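Local coordinates for DNA repair and recombination protein RadB (Thermococcus kodakarensis, PDB 2CVH), which probably takes part in DNA repair and homologous recombination as a RecA-like protein that binds DNA and has very weak ATPase activity, at residues T4-L9 against R214-V219; L190-L195 against G204-F209. All coordinates share one frame; numbering follows the deposited sequence.

Both contacts belong to the antiparallel end of the RecA-like sheet, their centres about 11 Å apart. Contact 2 pairs the strands of a hairpin, 190-197 and 206-212; the next strand, 215-218, continues the sheet and meets the start of helix 7-12 in contact 1. F209 and I216 are neighbours at the junction, with I216 CG2 3.5 Å from F209 CD2. S8 of contact 1 also reaches Y208 of contact 2, in a probable hydrogen bond of 2.9 Å from OG to O. Each contact borders the predicted ATP-binding loop: the nearest atoms of the I216 side chain and G32 are about 4 Å apart, as are the side chains of R191 and A30.

Contact 1 of 2, residues T4-L9 against R214-V219; sequences TGTKSL and RGIEDV
D218 brings its carboxylate to the first turn of helix 7-12, where K7 and S8 offer their backbone N-H groups. From CB outward, the first torsion of D218 (chi1 -76°) sets CG anti to the carbonyl carbon, and this carries the carboxylate over to the helix start. CG lies beside the methyl of T6, and T6 CG2 also packs 3.3 Å from D218 OD1. At the tip the two oxygens divide the work. D218 OD2 accepts from K7 N at 2.8 Å (143° at the hydrogen). D218 OD1 accepts from S8 N at 2.9 Å (152°). Each oxygen uses its syn lone pair, the one on the side of the other oxygen, so the carboxylate grips two successive amides like a fork. K7 CB presses against D218 OD2 at 3.2 Å before the lysine chain leads away. S8 OG also comes within 3.1 Å of D218 OD1, but its proton may go to Y208 O instead. A water 3.0 Å from D218 OD2 donates to it and also to G5 O, tying the turn before the helix to the strand.

Beside the carboxylate, I216 CG2 touches T6 OG1 at 3.4 Å and L9 CD1 at 4.0 Å; the isoleucine side chain crosses both partners at about a right angle. I216 also touches T35 and L36 of helix 33-44, which places this edge strand against the helix that follows the predicted ATP-binding loop.

T6 occupies the N-cap position without making a capping bond, so it is D218, from the far end of the sequence, that satisfies the two amides. Its negative charge at the positive end of the helix dipole is probably favourable and is likely to keep the carboxylate ionised.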
ATOM      1  N   THR A   4      -8.145   7.177  -5.189  1.00 20.68           N
ATOM      2  CA  THR A   4      -7.231   6.307  -5.962  1.00 17.27           C
ATOM      3  C   THR A   4      -7.165   6.803  -7.410  1.00 15.41           C
ATOM      4  O   THR A   4      -6.384   6.299  -8.211  1.00 17.81           O
ATOM      5  CB  THR A   4      -7.717   4.814  -6.047  1.00 14.85           C
ATOM      6  OG1 THR A   4      -9.010   4.764  -6.663  1.00 14.03           O
ATOM      7  CG2 THR A   4      -7.797   4.174  -4.684  1.00 13.65           C
ATOM      8  N   GLY A   5      -8.008   7.773  -7.738  1.00 13.52           N
ATOM      9  CA  GLY A   5      -8.018   8.310  -9.081  1.00 19.17           C
ATOM     10  C   GLY A   5      -8.735   7.370 -10.016  1.00 23.57           C
ATOM     11  O   GLY A   5      -8.745   7.587 -11.223  1.00 25.28           O
ATOM     12  N   THR A   6      -9.398   6.371  -9.435  1.00 22.53           N
ATOM     13  CA  THR A   6     -10.145   5.365 -10.181  1.00 22.10           C
ATOM     14  C   THR A   6     -11.573   5.279  -9.620  1.00 24.45           C
ATOM     15  O   THR A   6     -11.788   5.073  -8.408  1.00 22.12           O
ATOM     16  CB  THR A   6      -9.453   4.021 -10.046  1.00 22.14           C
ATOM     17  OG1 THR A   6      -8.053   4.202 -10.299  1.00 25.95           O
ATOM     18  CG2 THR A   6     -10.000   3.038 -11.033  1.00 21.35           C
ATOM     19  N   LYS A   7     -12.543   5.469 -10.505  1.00 19.59           N
ATOM     20  CA  LYS A   7     -13.959   5.447 -10.155  1.00 20.72           C
ATOM     21  C   LYS A   7     -14.393   4.129  -9.477  1.00 19.19           C
ATOM     22  O   LYS A   7     -15.120   4.136  -8.498  1.00 20.94           O
ATOM     23  CB  LYS A   7     -14.758   5.706 -11.431  1.00 23.79           C
ATOM     24  CG  LYS A   7     -16.052   6.425 -11.260  1.00 30.50           C
ATOM     25  CD  LYS A   7     -17.206   5.483 -11.038  1.00 36.38           C
ATOM     26  CE  LYS A   7     -18.505   6.257 -10.849  1.00 38.26           C
ATOM     27  NZ  LYS A   7     -19.633   5.316 -10.619  1.00 43.01           N
ATOM     28  N   SER A   8     -13.916   3.002  -9.975  1.00 13.39           N
ATOM     29  CA  SER A   8     -14.301   1.731  -9.405  1.00 16.53           C
ATOM     30  C   SER A   8     -13.683   1.486  -8.046  1.00 18.68           C
ATOM     31  O   SER A   8     -14.360   1.027  -7.133  1.00 23.12           O
ATOM     32  CB  SER A   8     -13.968   0.571 -10.359  1.00 16.87           C
ATOM     33  OG  SER A   8     -12.578   0.448 -10.629  1.00 17.08           O
ATOM     34  N   LEU A   9     -12.379   1.724  -7.936  1.00 16.24           N
ATOM     35  CA  LEU A   9     -11.658   1.523  -6.685  1.00 15.43           C
ATOM     36  C   LEU A   9     -12.209   2.442  -5.584  1.00 13.58           C
ATOM     37  O   LEU A   9     -12.322   2.037  -4.443  1.00 15.40           O
ATOM     38  CB  LEU A   9     -10.140   1.707  -6.902  1.00 15.10           C
ATOM     39  CG  LEU A   9      -9.409   0.618  -7.715  1.00 14.05           C
ATOM     40  CD1 LEU A   9      -7.976   0.989  -8.066  1.00  7.89           C
ATOM     41  CD2 LEU A   9      -9.380  -0.673  -6.909  1.00 13.91           C
ATOM     42  N   ARG A 214      -0.904   5.640 -17.963  1.00 22.56           N
ATOM     43  CA  ARG A 214      -1.334   6.679 -17.032  1.00 20.69           C
ATOM     44  C   ARG A 214      -1.380   6.217 -15.580  1.00 22.54           C
ATOM     45  O   ARG A 214      -1.754   6.996 -14.703  1.00 28.12           O
ATOM     46  CB  ARG A 214      -2.712   7.208 -17.394  1.00 18.46           C
ATOM     47  CG  ARG A 214      -2.891   7.527 -18.844  1.00 24.42           C
ATOM     48  CD  ARG A 214      -4.254   8.158 -19.106  1.00 29.28           C
ATOM     49  NE  ARG A 214      -4.404   9.439 -18.417  1.00 34.53           N
ATOM     50  CZ  ARG A 214      -5.570   9.942 -18.030  1.00 37.35           C
ATOM     51  NH1 ARG A 214      -6.690   9.274 -18.271  1.00 42.55           N
ATOM     52  NH2 ARG A 214      -5.616  11.094 -17.367  1.00 37.62           N
ATOM     53  N   GLY A 215      -1.012   4.966 -15.324  1.00 19.90           N
ATOM     54  CA  GLY A 215      -1.050   4.435 -13.970  1.00 15.73           C
ATOM     55  C   GLY A 215      -2.089   3.324 -13.888  1.00 19.43           C
ATOM     56  O   GLY A 215      -1.875   2.207 -14.369  1.00 16.11           O
ATOM     57  N   ILE A 216      -3.249   3.648 -13.345  1.00 17.63           N
ATOM     58  CA  ILE A 216      -4.328   2.689 -13.200  1.00 16.78           C
ATOM     59  C   ILE A 216      -5.588   3.378 -13.639  1.00 15.83           C
ATOM     60  O   ILE A 216      -5.847   4.522 -13.282  1.00 14.15           O
ATOM     61  CB  ILE A 216      -4.434   2.178 -11.745  1.00 21.46           C
ATOM     62  CG1 ILE A 216      -3.484   0.983 -11.567  1.00 22.27           C
ATOM     63  CG2 ILE A 216      -5.873   1.802 -11.407  1.00 22.89           C
ATOM     64  CD1 ILE A 216      -3.284   0.561 -10.136  1.00 27.51           C
ATOM     65  N   GLU A 217      -6.340   2.704 -14.491  1.00 20.53           N
ATOM     66  CA  GLU A 217      -7.564   3.286 -15.019  1.00 21.38           C
ATOM     67  C   GLU A 217      -8.760   2.364 -14.902  1.00 16.02           C
ATOM     68  O   GLU A 217      -8.620   1.174 -14.640  1.00 14.16           O
ATOM     69  CB  GLU A 217      -7.366   3.676 -16.501  1.00 17.95           C
ATOM     70  CG  GLU A 217      -6.289   4.731 -16.685  1.00 21.64           C
ATOM     71  CD  GLU A 217      -6.213   5.260 -18.097  1.00 21.03           C
ATOM     72  OE1 GLU A 217      -5.287   4.871 -18.815  1.00 23.19           O
ATOM     73  OE2 GLU A 217      -7.059   6.086 -18.487  1.00 25.05           O
ATOM     74  N   ASP A 218      -9.937   2.955 -15.021  1.00 16.91           N
ATOM     75  CA  ASP A 218     -11.151   2.183 -15.024  1.00 24.42           C
ATOM     76  C   ASP A 218     -11.149   1.474 -16.373  1.00 27.56           C
ATOM     77  O   ASP A 218     -10.559   1.959 -17.355  1.00 29.54           O
ATOM     78  CB  ASP A 218     -12.353   3.093 -14.899  1.00 21.13           C
ATOM     79  CG  ASP A 218     -12.522   3.598 -13.503  1.00 25.15           C
ATOM     80  OD1 ASP A 218     -12.833   2.751 -12.650  1.00 22.12           O
ATOM     81  OD2 ASP A 218     -12.289   4.803 -13.256  1.00 22.91           O
ATOM     82  N   VAL A 219     -11.744   0.293 -16.406  1.00 28.57           N
ATOM     83  CA  VAL A 219     -11.787  -0.477 -17.633  1.00 31.31           C
ATOM     84  C   VAL A 219     -12.721   0.194 -18.614  1.00 34.56           C
ATOM     85  O   VAL A 219     -13.428   1.140 -18.273  1.00 33.66           O
ATOM     86  CB  VAL A 219     -12.299  -1.903 -17.382  1.00 25.93           C
ATOM     87  CG1 VAL A 219     -11.385  -2.618 -16.424  1.00 21.36           C
ATOM     88  CG2 VAL A 219     -13.720  -1.847 -16.838  1.00 28.42           C
TER
HETATM   89  O   HOH W   1      -7.517   6.531 -13.316  1.00 23.21           O
HETATM   90  O   HOH W   2     -11.241   7.595 -13.117  1.00 25.07           O

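Contact 2 of 2, residues L190-L195 against G204-F209; sequences LRVAVL and GLMAYF
Residues 190-195 and 204-209 form a beta hairpin in the antiparallel part of the RecA-like sheet, with R191 facing F209 and A193 facing A207 as hydrogen-bonded pairs. The backbone bonds run from R191 N to F209 O (2.9 Å) at one end to G204 N and L195 O (2.7 Å) at the other. V192, V194, M206 and Y208 share one face of the sheet; R191, A193, A207 and F209 share the other, where helix 7-12 packs on the two alanines.

F209 has its CG between the backbone N and carbonyl carbon (chi1 66°), which turns the ring back across the partner strand. R191 CB sits over one ring face, 3.5 Å from the centroid, in a CH-pi contact, while F209 CE1 meets A193 CB at 4.1 Å. With an alanine in place of F209, R191 CB and CG would probably lose the ring they lie over, and a gap would open beside A193. Beyond CB, the arginine bends at chi2 toward the predicted ATP-binding loop, where NH2 bonds to A30 O.

On the opposite face, V192 CG2 rides over the Y208 ring, 3.9 Å from its centroid, and touches M206 CB at 3.7 Å.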
ATOM      1  N   LEU A 190      -5.094  -6.152 -17.288  1.00 15.07           N
ATOM      2  CA  LEU A 190      -6.406  -6.344 -16.649  1.00 16.90           C
ATOM      3  C   LEU A 190      -6.269  -6.860 -15.211  1.00 15.46           C
ATOM      4  O   LEU A 190      -5.569  -7.848 -14.948  1.00 13.07           O
ATOM      5  CB  LEU A 190      -7.266  -7.323 -17.453  1.00 17.63           C
ATOM      6  CG  LEU A 190      -8.653  -6.900 -17.941  1.00 23.21           C
ATOM      7  CD1 LEU A 190      -9.478  -8.139 -18.087  1.00 20.28           C
ATOM      8  CD2 LEU A 190      -9.369  -5.950 -17.002  1.00 19.90           C
ATOM      9  N   ARG A 191      -6.989  -6.217 -14.302  1.00 14.28           N
ATOM     10  CA  ARG A 191      -6.909  -6.568 -12.891  1.00 16.86           C
ATOM     11  C   ARG A 191      -8.251  -6.408 -12.182  1.00 13.01           C
ATOM     12  O   ARG A 191      -9.170  -5.752 -12.682  1.00  9.56           O
ATOM     13  CB  ARG A 191      -5.913  -5.622 -12.201  1.00 14.53           C
ATOM     14  CG  ARG A 191      -4.510  -5.572 -12.785  1.00 12.03           C
ATOM     15  CD  ARG A 191      -3.748  -6.835 -12.496  1.00 13.60           C
ATOM     16  NE  ARG A 191      -2.391  -6.754 -13.032  1.00 18.22           N
ATOM     17  CZ  ARG A 191      -2.004  -7.232 -14.219  1.00 20.31           C
ATOM     18  NH1 ARG A 191      -2.872  -7.854 -15.030  1.00 12.15           N
ATOM     19  NH2 ARG A 191      -0.740  -7.062 -14.604  1.00 16.32           N
ATOM     20  N   VAL A 192      -8.337  -6.973 -10.987  1.00 14.78           N
ATOM     21  CA  VAL A 192      -9.541  -6.824 -10.178  1.00 16.53           C
ATOM     22  C   VAL A 192      -9.092  -6.729  -8.719  1.00 17.10           C
ATOM     23  O   VAL A 192      -8.141  -7.399  -8.309  1.00 18.01           O
ATOM     24  CB  VAL A 192     -10.538  -8.019 -10.374  1.00 17.86           C
ATOM     25  CG1 VAL A 192      -9.892  -9.332  -9.906  1.00 16.45           C
ATOM     26  CG2 VAL A 192     -11.913  -7.738  -9.652  1.00 11.20           C
ATOM     27  N   ALA A 193      -9.698  -5.824  -7.968  1.00 15.68           N
ATOM     28  CA  ALA A 193      -9.373  -5.708  -6.553  1.00 15.77           C
ATOM     29  C   ALA A 193     -10.569  -6.288  -5.753  1.00 14.02           C
ATOM     30  O   ALA A 193     -11.724  -6.103  -6.123  1.00 12.23           O
ATOM     31  CB  ALA A 193      -9.142  -4.232  -6.173  1.00 10.01           C
ATOM     32  N   VAL A 194     -10.287  -7.027  -4.693  1.00 14.64           N
ATOM     33  CA  VAL A 194     -11.349  -7.557  -3.871  1.00 14.77           C
ATOM     34  C   VAL A 194     -11.169  -6.981  -2.474  1.00 13.36           C
ATOM     35  O   VAL A 194     -10.071  -7.033  -1.906  1.00 11.79           O
ATOM     36  CB  VAL A 194     -11.307  -9.096  -3.810  1.00 20.49           C
ATOM     37  CG1 VAL A 194     -12.455  -9.622  -2.940  1.00 20.21           C
ATOM     38  CG2 VAL A 194     -11.409  -9.684  -5.214  1.00 17.73           C
ATOM     39  N   LEU A 195     -12.233  -6.352  -1.979  1.00 14.52           N
ATOM     40  CA  LEU A 195     -12.268  -5.759  -0.637  1.00 15.48           C
ATOM     41  C   LEU A 195     -12.563  -6.891   0.343  1.00 16.31           C
ATOM     42  O   LEU A 195     -13.721  -7.216   0.604  1.00 13.03           O
ATOM     43  CB  LEU A 195     -13.381  -4.721  -0.548  1.00 11.48           C
ATOM     44  CG  LEU A 195     -13.363  -3.845   0.696  1.00  9.80           C
ATOM     45  CD1 LEU A 195     -12.004  -3.159   0.858  1.00 12.57           C
ATOM     46  CD2 LEU A 195     -14.453  -2.839   0.595  1.00  7.24           C
ATOM     47  N   GLY A 204     -16.080  -8.474   0.256  1.00 15.51           N
ATOM     48  CA  GLY A 204     -16.218  -9.421  -0.825  1.00 12.96           C
ATOM     49  C   GLY A 204     -16.469  -8.738  -2.162  1.00 15.79           C
ATOM     50  O   GLY A 204     -16.397  -9.400  -3.203  1.00 17.21           O
ATOM     51  N   LEU A 205     -16.837  -7.451  -2.141  1.00 13.53           N
ATOM     52  CA  LEU A 205     -17.073  -6.702  -3.376  1.00 16.34           C
ATOM     53  C   LEU A 205     -15.767  -6.497  -4.185  1.00 16.95           C
ATOM     54  O   LEU A 205     -14.669  -6.635  -3.646  1.00 17.00           O
ATOM     55  CB  LEU A 205     -17.798  -5.385  -3.102  1.00 17.36           C
ATOM     56  CG  LEU A 205     -19.331  -5.376  -3.142  1.00 18.60           C
ATOM     57  CD1 LEU A 205     -19.900  -6.540  -2.343  1.00 20.32           C
ATOM     58  CD2 LEU A 205     -19.861  -4.050  -2.605  1.00 13.67           C
ATOM     59  N   MET A 206     -15.910  -6.188  -5.476  1.00 16.50           N
ATOM     60  CA  MET A 206     -14.782  -6.051  -6.402  1.00 17.11           C
ATOM     61  C   MET A 206     -14.849  -4.806  -7.255  1.00 13.52           C
ATOM     62  O   MET A 206     -15.918  -4.259  -7.470  1.00 11.71           O
ATOM     63  CB  MET A 206     -14.789  -7.197  -7.415  1.00 17.87           C
ATOM     64  CG  MET A 206     -14.973  -8.554  -6.819  1.00 24.30           C
ATOM     65  SD  MET A 206     -15.507  -9.719  -8.069  1.00 22.59           S
ATOM     66  CE  MET A 206     -14.391 -10.971  -7.616  1.00 18.74           C
ATOM     67  N   ALA A 207     -13.706  -4.476  -7.859  1.00 15.63           N
ATOM     68  CA  ALA A 207     -13.567  -3.326  -8.749  1.00 14.08           C
ATOM     69  C   ALA A 207     -12.555  -3.748  -9.799  1.00 14.53           C
ATOM     70  O   ALA A 207     -11.469  -4.243  -9.477  1.00  9.44           O
ATOM     71  CB  ALA A 207     -13.043  -2.109  -7.987  1.00  9.05           C
ATOM     72  N   TYR A 208     -12.946  -3.625 -11.058  1.00 19.01           N
ATOM     73  CA  TYR A 208     -12.066  -3.968 -12.172  1.00 18.46           C
ATOM     74  C   TYR A 208     -11.269  -2.709 -12.571  1.00 20.52           C
ATOM     75  O   TYR A 208     -11.781  -1.575 -12.500  1.00 19.51           O
ATOM     76  CB  TYR A 208     -12.902  -4.455 -13.369  1.00 18.89           C
ATOM     77  CG  TYR A 208     -13.553  -5.797 -13.122  1.00 20.35           C
ATOM     78  CD1 TYR A 208     -12.802  -6.974 -13.180  1.00 18.27           C
ATOM     79  CD2 TYR A 208     -14.903  -5.883 -12.748  1.00 22.04           C
ATOM     80  CE1 TYR A 208     -13.379  -8.210 -12.856  1.00 23.46           C
ATOM     81  CE2 TYR A 208     -15.491  -7.120 -12.426  1.00 20.72           C
ATOM     82  CZ  TYR A 208     -14.722  -8.271 -12.481  1.00 21.49           C
ATOM     83  OH  TYR A 208     -15.275  -9.487 -12.149  1.00 21.94           O
ATOM     84  N   PHE A 209     -10.016  -2.890 -12.959  1.00 15.45           N
ATOM     85  CA  PHE A 209      -9.228  -1.750 -13.389  1.00 16.55           C
ATOM     86  C   PHE A 209      -8.164  -2.259 -14.353  1.00 13.67           C
ATOM     87  O   PHE A 209      -8.027  -3.472 -14.531  1.00 14.04           O
ATOM     88  CB  PHE A 209      -8.620  -1.017 -12.160  1.00  7.91           C
ATOM     89  CG  PHE A 209      -7.588  -1.831 -11.384  1.00  8.15           C
ATOM     90  CD1 PHE A 209      -7.983  -2.724 -10.377  1.00  6.63           C
ATOM     91  CD2 PHE A 209      -6.223  -1.661 -11.622  1.00  6.21           C
ATOM     92  CE1 PHE A 209      -7.035  -3.420  -9.628  1.00  2.47           C
ATOM     93  CE2 PHE A 209      -5.268  -2.360 -10.870  1.00  6.84           C
ATOM     94  CZ  PHE A 209      -5.682  -3.240  -9.871  1.00  9.44           C
TER